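Local coordinates for outer envelope protein 64, mitochondrial (PDB 6HPG), which probably serves as a chaperone receptor of the mitochondrial outer membrane, mediating Hsp90-dependent protein targeting to mitochondria, and is represented by its TPR domain, at residues 10-15 with 26-31; 39-44 with 71-76; 46-51 with 77-82. All coordinates share one frame; numbering follows the deposited sequence.

Interaction 1: 10-15 with 26-31; sequences KEKGNA and VNFYTE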
ATOM      1  N   LYS A  10      14.159   3.656  -3.574  1.00 14.54           N
ATOM      2  CA  LYS A  10      13.158   3.434  -2.572  1.00 19.60           C
ATOM      3  C   LYS A  10      13.336   4.365  -1.401  1.00 18.67           C
ATOM      4  O   LYS A  10      12.372   5.047  -0.993  1.00 21.94           O
ATOM      5  CB  LYS A  10      13.097   1.973  -2.118  1.00 22.18           C
ATOM      6  CG  LYS A  10      11.938   1.728  -1.142  1.00 23.52           C
ATOM      7  CD  LYS A  10      12.232   0.659  -0.127  1.00 23.42           C
ATOM      8  CE  LYS A  10      13.240   1.147   0.897  1.00 28.31           C
ATOM      9  NZ  LYS A  10      13.334   0.144   2.006  1.00 29.74           N
ATOM     10  N   GLU A  11      14.560   4.456  -0.892  1.00 20.52           N
ATOM     11  CA  GLU A  11      14.816   5.307   0.273  1.00 22.64           C
ATOM     12  C   GLU A  11      14.517   6.797  -0.011  1.00 23.81           C
ATOM     13  O   GLU A  11      14.004   7.484   0.854  1.00 18.87           O
ATOM     14  CB  GLU A  11      16.230   5.081   0.817  1.00 27.15           C
ATOM     15  CG  GLU A  11      16.400   3.630   1.315  1.00 30.17           C
ATOM     16  CD  GLU A  11      17.835   3.216   1.623  1.00 31.82           C
ATOM     17  OE1 GLU A  11      18.771   4.016   1.415  1.00 29.80           O
ATOM     18  OE2 GLU A  11      18.017   2.070   2.096  1.00 28.01           O
ATOM     19  N   LYS A  12      14.761   7.251  -1.238  1.00 21.25           N
ATOM     20  CA  LYS A  12      14.492   8.648  -1.654  1.00 22.64           C
ATOM     21  C   LYS A  12      12.986   8.866  -1.723  1.00 19.77           C
ATOM     22  O   LYS A  12      12.449   9.908  -1.307  1.00 16.68           O
ATOM     23  CB  LYS A  12      15.133   8.934  -3.031  1.00 24.21           C
ATOM     24  CG  LYS A  12      16.398   9.794  -3.052  1.00 33.67           C
ATOM     25  CD  LYS A  12      17.644   9.173  -2.467  1.00 34.38           C
ATOM     26  CE  LYS A  12      18.907   9.798  -3.054  1.00 43.92           C
ATOM     27  NZ  LYS A  12      19.197   9.442  -4.490  1.00 47.37           N
ATOM     28  N   GLY A  13      12.294   7.863  -2.217  1.00 17.23           N
ATOM     29  CA  GLY A  13      10.827   7.850  -2.175  1.00 20.00           C
ATOM     30  C   GLY A  13      10.287   8.006  -0.757  1.00 18.68           C
ATOM     31  O   GLY A  13       9.332   8.754  -0.544  1.00 19.07           O
ATOM     32  N   ASN A  14      10.882   7.267   0.185  1.00 17.28           N
ATOM     33  CA  ASN A  14      10.418   7.255   1.578  1.00 17.34           C
ATOM     34  C   ASN A  14      10.645   8.644   2.176  1.00 19.65           C
ATOM     35  O   ASN A  14       9.795   9.137   2.883  1.00 23.21           O
ATOM     36  CB  ASN A  14      11.098   6.163   2.412  1.00 15.87           C
ATOM     37  CG  ASN A  14      10.602   4.735   2.072  1.00 15.76           C
ATOM     38  OD1 ASN A  14       9.713   4.513   1.239  1.00 17.97           O
ATOM     39  ND2 ASN A  14      11.187   3.779   2.721  1.00 15.56           N
ATOM     40  N   ALA A  15      11.759   9.289   1.837  1.00 18.88           N
ATOM     41  CA  ALA A  15      11.999  10.645   2.303  1.00 23.79           C
ATOM     42  C   ALA A  15      10.988  11.613   1.675  1.00 23.15           C
ATOM     43  O   ALA A  15      10.452  12.472   2.377  1.00 22.65           O
ATOM     44  CB  ALA A  15      13.448  11.079   2.034  1.00 25.10           C
ATOM     45  N   VAL A  26       6.128   9.024  -5.702  1.00 18.63           N
ATOM     46  CA  VAL A  26       5.672   8.174  -6.824  1.00 16.99           C
ATOM     47  C   VAL A  26       6.795   7.988  -7.855  1.00 17.71           C
ATOM     48  O   VAL A  26       6.993   6.900  -8.359  1.00 18.44           O
ATOM     49  CB  VAL A  26       4.411   8.781  -7.542  1.00 15.71           C
ATOM     50  CG1 VAL A  26       4.182   8.222  -8.958  1.00 14.76           C
ATOM     51  CG2 VAL A  26       3.149   8.606  -6.715  1.00 17.41           C
ATOM     52  N   ASN A  27       7.460   9.083  -8.202  1.00 14.94           N
ATOM     53  CA  ASN A  27       8.479   9.053  -9.221  1.00 17.10           C
ATOM     54  C   ASN A  27       9.729   8.285  -8.764  1.00 18.72           C
ATOM     55  O   ASN A  27      10.286   7.521  -9.554  1.00 15.75           O
ATOM     56  CB  ASN A  27       8.811  10.469  -9.684  1.00 17.44           C
ATOM     57  CG  ASN A  27       7.691  11.064 -10.535  1.00 22.12           C
ATOM     58  OD1 ASN A  27       7.007  10.342 -11.239  1.00 22.09           O
ATOM     59  ND2 ASN A  27       7.526  12.384 -10.487  1.00 23.98           N
ATOM     60  N   PHE A  28      10.119   8.441  -7.497  1.00 13.42           N
ATOM     61  CA  PHE A  28      11.230   7.652  -6.953  1.00 15.25           C
ATOM     62  C   PHE A  28      10.886   6.163  -6.918  1.00 15.53           C
ATOM     63  O   PHE A  28      11.717   5.336  -7.293  1.00 18.88           O
ATOM     64  CB  PHE A  28      11.684   8.144  -5.542  1.00 16.14           C
ATOM     65  CG  PHE A  28      12.602   9.346  -5.572  1.00 18.24           C
ATOM     66  CD1 PHE A  28      13.758   9.338  -6.337  1.00 19.22           C
ATOM     67  CD2 PHE A  28      12.327  10.480  -4.812  1.00 22.79           C
ATOM     68  CE1 PHE A  28      14.593  10.440  -6.386  1.00 16.94           C
ATOM     69  CE2 PHE A  28      13.153  11.593  -4.873  1.00 20.73           C
ATOM     70  CZ  PHE A  28      14.291  11.565  -5.668  1.00 19.18           C
ATOM     71  N   TYR A  29       9.645   5.846  -6.560  1.00 14.12           N
ATOM     72  CA  TYR A  29       9.205   4.484  -6.403  1.00 13.16           C
ATOM     73  C   TYR A  29       9.048   3.850  -7.753  1.00 14.72           C
ATOM     74  O   TYR A  29       9.356   2.658  -7.921  1.00 12.67           O
ATOM     75  CB  TYR A  29       7.921   4.406  -5.585  1.00 13.56           C
ATOM     76  CG  TYR A  29       8.010   4.815  -4.100  1.00 14.94           C
ATOM     77  CD1 TYR A  29       9.069   4.420  -3.281  1.00 15.85           C
ATOM     78  CD2 TYR A  29       6.987   5.529  -3.506  1.00 16.09           C
ATOM     79  CE1 TYR A  29       9.094   4.745  -1.924  1.00 14.49           C
ATOM     80  CE2 TYR A  29       7.016   5.837  -2.179  1.00 14.06           C
ATOM     81  CZ  TYR A  29       8.079   5.464  -1.390  1.00 14.57           C
ATOM     82  OH  TYR A  29       8.063   5.795  -0.034  1.00 15.65           O
ATOM     83  N   THR A  30       8.649   4.648  -8.743  1.00 15.96           N
ATOM     84  CA  THR A  30       8.573   4.158 -10.148  1.00 16.01           C
ATOM     85  C   THR A  30       9.934   3.715 -10.680  1.00 16.84           C
ATOM     86  O   THR A  30      10.112   2.618 -11.305  1.00 15.71           O
ATOM     87  CB  THR A  30       7.878   5.220 -11.005  1.00 15.69           C
ATOM     88  OG1 THR A  30       6.548   5.336 -10.500  1.00 12.53           O
ATOM     89  CG2 THR A  30       7.829   4.883 -12.530  1.00 16.30           C
ATOM     90  N   GLU A  31      10.911   4.522 -10.367  1.00 17.00           N
ATOM     91  CA  GLU A  31      12.281   4.213 -10.743  1.00 21.33           C
ATOM     92  C   GLU A  31      12.851   3.002  -9.985  1.00 20.00           C
ATOM     93  O   GLU A  31      13.602   2.205 -10.596  1.00 17.75           O
ATOM     94  CB  GLU A  31      13.165   5.432 -10.544  1.00 19.41           C
ATOM     95  CG  GLU A  31      14.618   5.257 -10.938  1.00 21.57           C
ATOM     96  CD  GLU A  31      14.842   5.147 -12.444  1.00 22.65           C
ATOM     97  OE1 GLU A  31      16.019   5.058 -12.875  1.00 29.96           O
ATOM     98  OE2 GLU A  31      13.868   5.198 -13.185  1.00 22.35           O
TER

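Interaction 2: 39-44 with 71-76; sequences NATYYC and KKNVKA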
ATOM      1  N   ASN A  39      10.094  -6.523  -6.061  1.00 25.04           N
ATOM      2  CA  ASN A  39      10.029  -6.137  -4.629  1.00 22.73           C
ATOM      3  C   ASN A  39       8.653  -5.646  -4.262  1.00 21.98           C
ATOM      4  O   ASN A  39       8.208  -4.601  -4.764  1.00 20.50           O
ATOM      5  CB  ASN A  39      11.056  -5.076  -4.294  1.00 26.10           C
ATOM      6  CG  ASN A  39      11.216  -4.887  -2.794  1.00 25.08           C
ATOM      7  OD1 ASN A  39      10.385  -4.246  -2.136  1.00 26.95           O
ATOM      8  ND2 ASN A  39      12.242  -5.494  -2.238  1.00 27.58           N
ATOM      9  N   ALA A  40       7.973  -6.405  -3.401  1.00 18.65           N
ATOM     10  CA  ALA A  40       6.601  -6.089  -3.035  1.00 19.31           C
ATOM     11  C   ALA A  40       6.495  -4.753  -2.319  1.00 19.10           C
ATOM     12  O   ALA A  40       5.524  -4.020  -2.525  1.00 19.13           O
ATOM     13  CB  ALA A  40       6.025  -7.181  -2.166  1.00 24.13           C
ATOM     14  N   THR A  41       7.459  -4.473  -1.433  1.00 20.12           N
ATOM     15  CA  THR A  41       7.503  -3.211  -0.663  1.00 18.56           C
ATOM     16  C   THR A  41       7.585  -1.951  -1.583  1.00 21.01           C
ATOM     17  O   THR A  41       6.999  -0.907  -1.293  1.00 16.69           O
ATOM     18  CB  THR A  41       8.669  -3.307   0.342  1.00 20.18           C
ATOM     19  OG1 THR A  41       8.451  -4.456   1.144  1.00 23.17           O
ATOM     20  CG2 THR A  41       8.764  -2.096   1.249  1.00 20.36           C
ATOM     21  N   TYR A  42       8.240  -2.065  -2.739  1.00 19.79           N
ATOM     22  CA  TYR A  42       8.370  -0.893  -3.625  1.00 20.46           C
ATOM     23  C   TYR A  42       7.017  -0.496  -4.186  1.00 20.24           C
ATOM     24  O   TYR A  42       6.642   0.680  -4.149  1.00 18.43           O
ATOM     25  CB  TYR A  42       9.293  -1.186  -4.819  1.00 20.48           C
ATOM     26  CG  TYR A  42      10.758  -1.413  -4.560  1.00 17.42           C
ATOM     27  CD1 TYR A  42      11.268  -1.564  -3.285  1.00 14.37           C
ATOM     28  CD2 TYR A  42      11.626  -1.569  -5.645  1.00 16.50           C
ATOM     29  CE1 TYR A  42      12.586  -1.793  -3.099  1.00 16.38           C
ATOM     30  CE2 TYR A  42      12.968  -1.769  -5.466  1.00 14.57           C
ATOM     31  CZ  TYR A  42      13.450  -1.921  -4.198  1.00 15.69           C
ATOM     32  OH  TYR A  42      14.786  -2.169  -4.002  1.00 15.95           O
ATOM     33  N   TYR A  43       6.276  -1.513  -4.657  1.00 17.05           N
ATOM     34  CA  TYR A  43       4.880  -1.369  -5.061  1.00 16.72           C
ATOM     35  C   TYR A  43       3.911  -0.908  -3.921  1.00 15.72           C
ATOM     36  O   TYR A  43       3.051  -0.050  -4.134  1.00 13.06           O
ATOM     37  CB  TYR A  43       4.350  -2.687  -5.695  1.00 17.96           C
ATOM     38  CG  TYR A  43       4.788  -2.951  -7.160  1.00 14.09           C
ATOM     39  CD1 TYR A  43       4.071  -2.425  -8.208  1.00 14.25           C
ATOM     40  CD2 TYR A  43       5.869  -3.761  -7.453  1.00 17.81           C
ATOM     41  CE1 TYR A  43       4.428  -2.668  -9.559  1.00 17.72           C
ATOM     42  CE2 TYR A  43       6.253  -4.023  -8.801  1.00 15.77           C
ATOM     43  CZ  TYR A  43       5.519  -3.462  -9.838  1.00 15.52           C
ATOM     44  OH  TYR A  43       5.862  -3.679 -11.142  1.00 24.84           O
ATOM     45  N   CYS A  44       4.051  -1.508  -2.750  1.00 16.56           N
ATOM     46  CA  CYS A  44       3.197  -1.163  -1.610  1.00 16.27           C
ATOM     47  C   CYS A  44       3.398   0.266  -1.171  1.00 16.86           C
ATOM     48  O   CYS A  44       2.439   0.955  -0.816  1.00 19.45           O
ATOM     49  CB  CYS A  44       3.487  -2.055  -0.430  1.00 17.16           C
ATOM     50  SG  CYS A  44       1.993  -2.260   0.571  1.00 22.16           S
ATOM     51  N   LYS A  71       2.248 -12.578  -1.073  1.00 27.73           N
ATOM     52  CA  LYS A  71       0.931 -12.770  -0.471  1.00 28.97           C
ATOM     53  C   LYS A  71       0.797 -12.314   0.942  1.00 24.28           C
ATOM     54  O   LYS A  71      -0.304 -12.001   1.353  1.00 27.14           O
ATOM     55  CB  LYS A  71       0.539 -14.263  -0.517  1.00 42.51           C
ATOM     56  CG  LYS A  71      -0.286 -14.627  -1.743  1.00 53.82           C
ATOM     57  CD  LYS A  71      -0.944 -15.997  -1.636  1.00 65.29           C
ATOM     58  CE  LYS A  71      -2.245 -16.036  -2.431  1.00 70.14           C
ATOM     59  NZ  LYS A  71      -2.879 -17.380  -2.389  1.00 79.02           N
ATOM     60  N   LYS A  72       1.886 -12.339   1.716  1.00 25.99           N
ATOM     61  CA  LYS A  72       1.817 -12.033   3.135  1.00 24.54           C
ATOM     62  C   LYS A  72       2.062 -10.540   3.459  1.00 20.98           C
ATOM     63  O   LYS A  72       2.160 -10.195   4.597  1.00 18.99           O
ATOM     64  CB  LYS A  72       2.763 -12.952   3.896  1.00 30.49           C
ATOM     65  CG  LYS A  72       2.332 -14.413   3.804  1.00 36.04           C
ATOM     66  CD  LYS A  72       3.362 -15.338   4.419  1.00 42.28           C
ATOM     67  CE  LYS A  72       2.802 -16.741   4.588  1.00 46.90           C
ATOM     68  NZ  LYS A  72       3.869 -17.728   4.921  1.00 52.80           N
ATOM     69  N   ASN A  73       2.160  -9.668   2.452  1.00 21.11           N
ATOM     70  CA  ASN A  73       2.322  -8.249   2.685  1.00 19.72           C
ATOM     71  C   ASN A  73       1.089  -7.575   3.301  1.00 22.19           C
ATOM     72  O   ASN A  73       0.138  -7.254   2.595  1.00 23.12           O
ATOM     73  CB  ASN A  73       2.669  -7.500   1.393  1.00 22.66           C
ATOM     74  CG  ASN A  73       3.086  -6.087   1.680  1.00 22.17           C
ATOM     75  OD1 ASN A  73       2.280  -5.295   2.193  1.00 22.98           O
ATOM     76  ND2 ASN A  73       4.374  -5.800   1.512  1.00 28.84           N
ATOM     77  N   VAL A  74       1.155  -7.286   4.593  1.00 18.89           N
ATOM     78  CA  VAL A  74      -0.006  -6.828   5.333  1.00 21.92           C
ATOM     79  C   VAL A  74      -0.530  -5.508   4.794  1.00 20.28           C
ATOM     80  O   VAL A  74      -1.736  -5.320   4.634  1.00 20.56           O
ATOM     81  CB  VAL A  74       0.290  -6.630   6.831  1.00 22.15           C
ATOM     82  CG1 VAL A  74      -0.947  -6.070   7.555  1.00 22.48           C
ATOM     83  CG2 VAL A  74       0.726  -7.938   7.463  1.00 25.92           C
ATOM     84  N   LYS A  75       0.379  -4.582   4.588  1.00 19.38           N
ATOM     85  CA  LYS A  75       0.044  -3.255   4.110  1.00 19.57           C
ATOM     86  C   LYS A  75      -0.619  -3.216   2.733  1.00 16.92           C
ATOM     87  O   LYS A  75      -1.433  -2.347   2.491  1.00 19.34           O
ATOM     88  CB  LYS A  75       1.258  -2.318   4.213  1.00 20.95           C
ATOM     89  CG  LYS A  75       1.614  -1.988   5.663  1.00 21.53           C
ATOM     90  CD  LYS A  75       2.538  -0.782   5.795  1.00 20.12           C
ATOM     91  CE  LYS A  75       3.245  -0.726   7.150  1.00 22.34           C
ATOM     92  NZ  LYS A  75       4.171   0.455   7.314  1.00 19.75           N
ATOM     93  N   ALA A  76      -0.345  -4.195   1.878  1.00 15.79           N
ATOM     94  CA  ALA A  76      -1.027  -4.314   0.595  1.00 16.46           C
ATOM     95  C   ALA A  76      -2.544  -4.512   0.733  1.00 17.18           C
ATOM     96  O   ALA A  76      -3.337  -3.936  -0.029  1.00 15.74           O
ATOM     97  CB  ALA A  76      -0.365  -5.420  -0.251  1.00 13.51           C
TER

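Interaction 3: 46-51 with 77-82; sequences RAAAFL and YLRRGT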
ATOM      1  N   ARG A  46       4.477   2.613  -3.213  1.00 18.01           N
ATOM      2  CA  ARG A  46       3.931   3.493  -4.224  1.00 16.63           C
ATOM      3  C   ARG A  46       2.424   3.606  -4.102  1.00 17.15           C
ATOM      4  O   ARG A  46       1.870   4.685  -4.330  1.00 16.19           O
ATOM      5  CB  ARG A  46       4.313   3.058  -5.633  1.00 15.84           C
ATOM      6  CG  ARG A  46       4.117   4.199  -6.615  1.00 16.54           C
ATOM      7  CD  ARG A  46       4.676   3.907  -7.984  1.00 16.42           C
ATOM      8  NE  ARG A  46       4.074   2.713  -8.569  1.00 18.52           N
ATOM      9  CZ  ARG A  46       4.364   2.264  -9.801  1.00 20.21           C
ATOM     10  NH1 ARG A  46       5.191   2.930 -10.624  1.00 16.17           N
ATOM     11  NH2 ARG A  46       3.800   1.160 -10.224  1.00 19.77           N
ATOM     12  N   ALA A  47       1.744   2.479  -3.793  1.00 16.00           N
ATOM     13  CA  ALA A  47       0.331   2.571  -3.433  1.00 16.29           C
ATOM     14  C   ALA A  47       0.031   3.640  -2.397  1.00 15.98           C
ATOM     15  O   ALA A  47      -0.949   4.381  -2.529  1.00 15.42           O
ATOM     16  CB  ALA A  47      -0.200   1.250  -2.920  1.00 16.74           C
ATOM     17  N   ALA A  48       0.813   3.646  -1.325  1.00 14.58           N
ATOM     18  CA  ALA A  48       0.630   4.656  -0.267  1.00 17.43           C
ATOM     19  C   ALA A  48       0.729   6.058  -0.845  1.00 16.88           C
ATOM     20  O   ALA A  48      -0.074   6.908  -0.538  1.00 17.33           O
ATOM     21  CB  ALA A  48       1.684   4.476   0.812  1.00 14.65           C
ATOM     22  N   ALA A  49       1.750   6.332  -1.669  1.00 18.59           N
ATOM     23  CA  ALA A  49       1.840   7.686  -2.306  1.00 19.37           C
ATOM     24  C   ALA A  49       0.614   7.990  -3.179  1.00 17.91           C
ATOM     25  O   ALA A  49       0.068   9.104  -3.108  1.00 17.70           O
ATOM     26  CB  ALA A  49       3.118   7.845  -3.116  1.00 20.66           C
ATOM     27  N   PHE A  50       0.100   6.970  -3.891  1.00 17.93           N
ATOM     28  CA  PHE A  50      -1.098   7.142  -4.722  1.00 20.33           C
ATOM     29  C   PHE A  50      -2.384   7.412  -3.932  1.00 21.96           C
ATOM     30  O   PHE A  50      -3.209   8.244  -4.339  1.00 20.88           O
ATOM     31  CB  PHE A  50      -1.327   5.942  -5.652  1.00 18.55           C
ATOM     32  CG  PHE A  50      -0.497   5.941  -6.922  1.00 20.40           C
ATOM     33  CD1 PHE A  50      -0.309   7.107  -7.696  1.00 21.22           C
ATOM     34  CD2 PHE A  50       0.048   4.743  -7.393  1.00 20.30           C
ATOM     35  CE1 PHE A  50       0.413   7.055  -8.874  1.00 19.76           C
ATOM     36  CE2 PHE A  50       0.810   4.704  -8.561  1.00 19.67           C
ATOM     37  CZ  PHE A  50       0.977   5.846  -9.302  1.00 20.10           C
ATOM     38  N   LEU A  51      -2.565   6.696  -2.828  1.00 20.70           N
ATOM     39  CA  LEU A  51      -3.658   6.978  -1.922  1.00 21.14           C
ATOM     40  C   LEU A  51      -3.719   8.457  -1.511  1.00 25.51           C
ATOM     41  O   LEU A  51      -4.762   9.076  -1.479  1.00 24.22           O
ATOM     42  CB  LEU A  51      -3.503   6.140  -0.667  1.00 21.38           C
ATOM     43  CG  LEU A  51      -3.908   4.679  -0.781  1.00 20.62           C
ATOM     44  CD1 LEU A  51      -3.870   4.023   0.589  1.00 21.11           C
ATOM     45  CD2 LEU A  51      -5.286   4.550  -1.364  1.00 19.74           C
ATOM     46  N   TYR A  77      -2.950  -5.311   1.728  1.00 18.67           N
ATOM     47  CA  TYR A  77      -4.338  -5.527   2.038  1.00 17.99           C
ATOM     48  C   TYR A  77      -5.013  -4.283   2.673  1.00 20.48           C
ATOM     49  O   TYR A  77      -6.123  -3.874   2.262  1.00 17.17           O
ATOM     50  CB  TYR A  77      -4.524  -6.809   2.881  1.00 17.99           C
ATOM     51  CG  TYR A  77      -4.046  -8.008   2.148  1.00 19.59           C
ATOM     52  CD1 TYR A  77      -4.795  -8.575   1.090  1.00 24.33           C
ATOM     53  CD2 TYR A  77      -2.832  -8.549   2.424  1.00 22.21           C
ATOM     54  CE1 TYR A  77      -4.304  -9.649   0.352  1.00 21.78           C
ATOM     55  CE2 TYR A  77      -2.334  -9.613   1.692  1.00 21.90           C
ATOM     56  CZ  TYR A  77      -3.070 -10.168   0.667  1.00 22.96           C
ATOM     57  OH  TYR A  77      -2.528 -11.233  -0.014  1.00 23.52           O
ATOM     58  N   LEU A  78      -4.346  -3.702   3.676  1.00 20.08           N
ATOM     59  CA  LEU A  78      -4.810  -2.461   4.329  1.00 18.41           C
ATOM     60  C   LEU A  78      -5.041  -1.340   3.336  1.00 17.62           C
ATOM     61  O   LEU A  78      -6.085  -0.707   3.343  1.00 15.66           O
ATOM     62  CB  LEU A  78      -3.787  -1.998   5.341  1.00 18.36           C
ATOM     63  CG  LEU A  78      -3.566  -2.943   6.545  1.00 21.13           C
ATOM     64  CD1 LEU A  78      -2.601  -2.311   7.535  1.00 21.76           C
ATOM     65  CD2 LEU A  78      -4.855  -3.232   7.262  1.00 19.35           C
ATOM     66  N   ARG A  79      -4.046  -1.115   2.473  1.00 21.10           N
ATOM     67  CA  ARG A  79      -4.102  -0.087   1.415  1.00 23.58           C
ATOM     68  C   ARG A  79      -5.096  -0.365   0.268  1.00 26.50           C
ATOM     69  O   ARG A  79      -5.826   0.567  -0.140  1.00 23.34           O
ATOM     70  CB  ARG A  79      -2.707   0.209   0.855  1.00 24.45           C
ATOM     71  CG  ARG A  79      -1.819   0.955   1.877  1.00 28.20           C
ATOM     72  CD  ARG A  79      -0.376   1.182   1.425  1.00 26.03           C
ATOM     73  NE  ARG A  79       0.317   1.828   2.520  1.00 21.82           N
ATOM     74  CZ  ARG A  79       1.551   1.588   2.915  1.00 18.73           C
ATOM     75  NH1 ARG A  79       2.341   0.732   2.275  1.00 17.86           N
ATOM     76  NH2 ARG A  79       1.998   2.235   3.964  1.00 20.69           N
ATOM     77  N   ARG A  80      -5.153  -1.604  -0.244  1.00 21.78           N
ATOM     78  CA  ARG A  80      -6.163  -1.924  -1.250  1.00 20.94           C
ATOM     79  C   ARG A  80      -7.561  -1.782  -0.640  1.00 27.89           C
ATOM     80  O   ARG A  80      -8.481  -1.238  -1.278  1.00 24.12           O
ATOM     81  CB  ARG A  80      -5.981  -3.314  -1.846  1.00 21.91           C
ATOM     82  CG  ARG A  80      -6.674  -3.428  -3.195  1.00 23.30           C
ATOM     83  CD  ARG A  80      -6.382  -4.690  -3.961  1.00 21.69           C
ATOM     84  NE  ARG A  80      -6.919  -5.874  -3.294  1.00 22.14           N
ATOM     85  CZ  ARG A  80      -6.751  -7.115  -3.741  1.00 21.95           C
ATOM     86  NH1 ARG A  80      -7.263  -8.125  -3.070  1.00 16.86           N
ATOM     87  NH2 ARG A  80      -6.103  -7.349  -4.885  1.00 24.49           N
ATOM     88  N   GLY A  81      -7.689  -2.243   0.605  1.00 22.43           N
ATOM     89  CA  GLY A  81      -8.888  -2.033   1.408  1.00 25.90           C
ATOM     90  C   GLY A  81      -9.347  -0.597   1.493  1.00 26.13           C
ATOM     91  O   GLY A  81     -10.537  -0.308   1.306  1.00 24.33           O
ATOM     92  N   THR A  82      -8.404   0.295   1.773  1.00 25.43           N
ATOM     93  CA  THR A  82      -8.692   1.727   1.881  1.00 27.83           C
ATOM     94  C   THR A  82      -9.156   2.302   0.551  1.00 27.60           C
ATOM     95  O   THR A  82     -10.053   3.127   0.546  1.00 27.11           O
ATOM     96  CB  THR A  82      -7.478   2.509   2.410  1.00 26.64           C
ATOM     97  OG1 THR A  82      -7.045   1.904   3.628  1.00 24.68           O
ATOM     98  CG2 THR A  82      -7.804   3.979   2.665  1.00 27.87           C
TER

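Interaction 1: 10-15 with 26-31
K12 and F28 meet by CH-pi packing. CB of K12 stands over the centre of the F28 ring, 3.4 Å from the centroid and 5° off the normal. CG of K12 lies above the CE1 and CZ side of the same face. With CG of F28 anti to its carbonyl carbon, chi1 -81°, the ring lies against K12. CB of F28 comes to 3.4 Å from G13 N. Replacing F28 by an alanine would keep the CB contact with G13 but would probably leave CB and CG of K12 without the ring face they pack on. A second CH-pi contact joins G13 CA to one face of the Y29 ring, offset toward the rim, at 3.9 Å from the centroid.

These are the two antiparallel helices of TPR 1. Their axes come within 7.7 Å at an angle of 166°. This close approach depends on G13, because a CB there would clash with CE1 of Y29.

One hydrogen bond crosses the pair. Y29 OH donates to N14 OD1, which sits at the ring edge, in its plane. The modelled length of 2.4 Å is very short and its exact value is doubtful. N14 ND2 is used elsewhere, in a bond to the backbone of the bound peptide.

Interaction 2: 39-44 with 71-76
A40 and N73 begin the contact, with A40 CB 4.3 Å from N73 ND2. A40 is the first residue of helix 40-52. The residue before it, N39, is the N-cap of that helix, and its OD1 accepts a weak bond from Y42 N. T41 touches the amide nitrogen of N73 lightly through OG1.

C44 carries most of the contact. Its chi1 of -150° places SG roughly anti to the backbone N, and the sulfur reaches the first turn of helix 74-86. There it lies 3.3 Å from A76 N and 3.5 Å from N73 OD1. It also rests against the side chains of K75 and A76, with SG 3.7 Å from K75 CB and 4.0 Å from A76 CB.

The N73 amide is held by its own helix. OD1 accepts from A76 N at 2.9 Å, with the donor tilted 29° from the carbonyl plane. C44 SG therefore lies next to this capping bond, close to both its donor and its acceptor. K75 meets C44 SG with its backbone C as well as with CB. The rest of the K75 side chain runs on, extended, away from segment 39-44. Its NZ makes hydrogen bonds to the backbone of the bound peptide and a salt bridge to an acidic side chain of that peptide.

N73 is the N-cap of helix 74-86. The contact joins the starts of the first helices of TPR 2 and TPR 3, neighbours along the inner groove of a TPR domain, where the peptide is bound.

Interaction 3: 46-51 with 77-82
The guanidinium of R79 has the methyl of A48 over one face. CB of A48 stands 3.4 Å above the plane, offset toward the rim, and is nearest to NE at 3.4 Å. CZ follows at 3.6 Å. The polar N-H groups of R79 have partners outside the two segments. NH2 makes two hydrogen bonds to the backbone of the bound peptide, and NH1 makes a weak one to C44 O.

The aliphatic part of R79 is extended from CG to NE and runs past helix 40-52. Its CD lies 4.3 Å from A47 CB. On the same chain, L51 CD1 touches CB and CG, at 3.9 Å from CG, and the two side chains cross obliquely. L51 has chi1 -78° and chi2 -173°, which carry CD1 out to R79. The same methyl also reaches T82 CB at 4.3 Å. The OG1 of T82 is occupied within its own helix, where it donates to L78 O.

Segments 46-51 and 77-82 run in the same general direction, 26° apart, with their axes 10.2 Å apart at closest approach. They belong to the first helices of TPR 2 and TPR 3. A48, L78 and T82 also pack on apolar side chains of the peptide, so the contact forms part of the peptide groove.

Between the two segments the packing is nonpolar, even though an arginine is its main member. Small alanines admit the R79 chain, and A48 rests on its flat end. That support probably limits the turning of the guanidinium and helps to present NH2 to the peptide backbone.

Interactions 2 and 3 both join helix 40-52 to helix 74-86. Interaction 2 lies at their N-terminal ends and interaction 3 further along, nearer the centre of the chain. Both are buried. Interaction 1 is only partly buried, and its centre lies about 14 Å from the centre of the chain. It pairs the two helices of one repeat, whereas the other two join successive repeats. Its helix axes are closer than those of interaction 3, consistent with the glycine at the interface. Rings pack on K12 and G13 there, against alanine, leucine and arginine in interaction 3. T30 and R46 tie interactions 1 and 3 together. All three contacts supply residues to the bound peptide.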